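Local coordinates for protein Wss1p (Saccharomyces cerevisiae FostersO, PDB 5XBN) that cleaves DNA-bound proteins as a zinc metalloendopeptidase and takes part in the repair of toxic DNA-protein cross-links, at residues L94-S97 with F101-L104. Residues are numbered along the deposited sequence; the frame is centred on the assembly and turned at random.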
loop_
_atom_site.group_PDB
_atom_site.type_symbol
_atom_site.label_atom_id
_atom_site.label_comp_id
_atom_site.label_asym_id
_atom_site.label_seq_id
_atom_site.Cartn_x
_atom_site.Cartn_y
_atom_site.Cartn_z
ATOM N N LEU A 94 5.575 4.138 -5.934
ATOM C CA LEU A 94 4.472 4.274 -6.886
ATOM C C LEU A 94 4.959 4.331 -8.329
ATOM O O LEU A 94 4.192 4.110 -9.260
ATOM C CB LEU A 94 3.665 5.543 -6.602
ATOM C CG LEU A 94 3.007 5.701 -5.234
ATOM C CD1 LEU A 94 2.230 7.004 -5.210
ATOM C CD2 LEU A 94 2.094 4.524 -4.915
ATOM N N ARG A 95 6.238 4.638 -8.499
ATOM C CA ARG A 95 6.789 4.943 -9.817
ATOM C C ARG A 95 7.853 3.945 -10.261
ATOM O O ARG A 95 8.598 3.426 -9.436
ATOM C CB ARG A 95 7.380 6.353 -9.802
ATOM C CG ARG A 95 6.368 7.438 -9.519
ATOM C CD ARG A 95 7.063 8.729 -9.140
ATOM N NE ARG A 95 6.105 9.730 -8.699
ATOM C CZ ARG A 95 5.487 10.574 -9.519
ATOM N NH1 ARG A 95 5.743 10.537 -10.824
ATOM N NH2 ARG A 95 4.617 11.450 -9.033
ATOM N N CYS A 96 7.935 3.696 -11.568
ATOM C CA CYS A 96 8.976 2.821 -12.118
ATOM C C CYS A 96 10.378 3.313 -11.761
ATOM O O CYS A 96 10.677 4.506 -11.865
ATOM C CB CYS A 96 8.833 2.707 -13.642
ATOM S SG CYS A 96 7.645 1.455 -14.176
ATOM N N SER A 97 11.233 2.386 -11.342
ATOM C CA SER A 97 12.543 2.738 -10.806
ATOM C C SER A 97 13.528 3.160 -11.893
ATOM O O SER A 97 14.608 3.662 -11.591
ATOM C CB SER A 97 13.123 1.568 -10.010
ATOM O OG SER A 97 13.283 0.423 -10.830
ATOM N N PHE A 101 8.502 9.100 -14.524
ATOM C CA PHE A 101 7.243 9.563 -15.099
ATOM C C PHE A 101 6.207 8.458 -15.181
ATOM O O PHE A 101 5.018 8.727 -15.336
ATOM C CB PHE A 101 7.462 10.152 -16.500
ATOM C CG PHE A 101 8.149 11.483 -16.497
ATOM C CD1 PHE A 101 9.532 11.562 -16.534
ATOM C CD2 PHE A 101 7.416 12.657 -16.459
ATOM C CE1 PHE A 101 10.176 12.789 -16.526
ATOM C CE2 PHE A 101 8.051 13.891 -16.458
ATOM C CZ PHE A 101 9.437 13.955 -16.489
ATOM N N GLN A 102 6.660 7.217 -15.089
ATOM C CA GLN A 102 5.772 6.083 -15.271
ATOM C C GLN A 102 5.378 5.484 -13.925
ATOM O O GLN A 102 6.237 5.163 -13.104
ATOM C CB GLN A 102 6.437 5.024 -16.145
ATOM C CG GLN A 102 5.530 3.872 -16.521
ATOM C CD GLN A 102 5.575 3.568 -18.006
ATOM O OE1 GLN A 102 4.632 3.867 -18.740
ATOM N NE2 GLN A 102 6.677 2.978 -18.458
ATOM N N PHE A 103 4.077 5.348 -13.704
ATOM C CA PHE A 103 3.580 4.709 -12.496
ATOM C C PHE A 103 3.557 3.193 -12.651
ATOM O O PHE A 103 3.263 2.671 -13.730
ATOM C CB PHE A 103 2.182 5.234 -12.151
ATOM C CG PHE A 103 2.170 6.676 -11.710
ATOM C CD1 PHE A 103 2.705 7.040 -10.485
ATOM C CD2 PHE A 103 1.628 7.661 -12.516
ATOM C CE1 PHE A 103 2.704 8.346 -10.070
ATOM C CE2 PHE A 103 1.624 8.984 -12.108
ATOM C CZ PHE A 103 2.161 9.328 -10.882
ATOM N N LEU A 104 3.873 2.485 -11.569
ATOM C CA LEU A 104 3.736 1.035 -11.541
ATOM C C LEU A 104 2.264 0.669 -11.691
ATOM O O LEU A 104 1.384 1.472 -11.363
ATOM C CB LEU A 104 4.298 0.456 -10.233
ATOM C CG LEU A 104 5.771 0.694 -9.883
ATOM C CD1 LEU A 104 6.074 0.139 -8.489
ATOM C CD2 LEU A 104 6.691 0.054 -10.914
#
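A short antiparallel bridge joins Arg95, on strand 89-96, to Phe103 in the loop that leads to helix 106-118. The two residues form a non-hydrogen-bonded pair. Backbone hydrogen bonds flank it: Leu104 N gives to Leu94 O at 2.8 Å, and Cys96 N gives to Gln102 O at 2.7 Å. The second bond is nearly straight, 167° at the hydrogen. Each of these carbonyl oxygens also takes a CA-H...O contact, from Phe103 CA and Arg95 CA respectively. Leu94 O lies at the edge of the Phe103 ring, near its plane, 3.5 Å from CD1.

The side chains of Arg95 and Phe103 run side by side in the same direction. Arg95 CG is set beside its own backbone N (chi1 -62°), and the chain is extended from there to NE, which carries the guanidinium alongside the Phe103 ring. Phe103 CE1 sits over the centre of one guanidinium face, 3.6 Å from Arg95 CZ. The two planes are 46° apart, so this is an oblique packing and not a flat stack. Strand 89-96 lies in the mixed four-stranded sheet of the WLM domain, beside strand 66-72. Arg95 NE forms a salt bridge to Glu71 of that neighbour, and NH1 hydrogen-bonds to the carbonyl oxygens of Pro39 and Glu100. Replacing Arg95 by alanine would probably cost Glu71 this salt bridge, leave both carbonyls without this donor, and uncover one side of the Phe103 ring.

Phe103 also packs on Ala44 and Leu47 of helix 41-54. Beyond the pair, Cys96 SG and Leu104 CD2 make an apolar contact, 3.7 Å apart. Leu94 and Leu104 both touch Ile109 of helix 106-118, which carries the zinc ligand His115; His119, the second HExxH histidine, follows directly at its end.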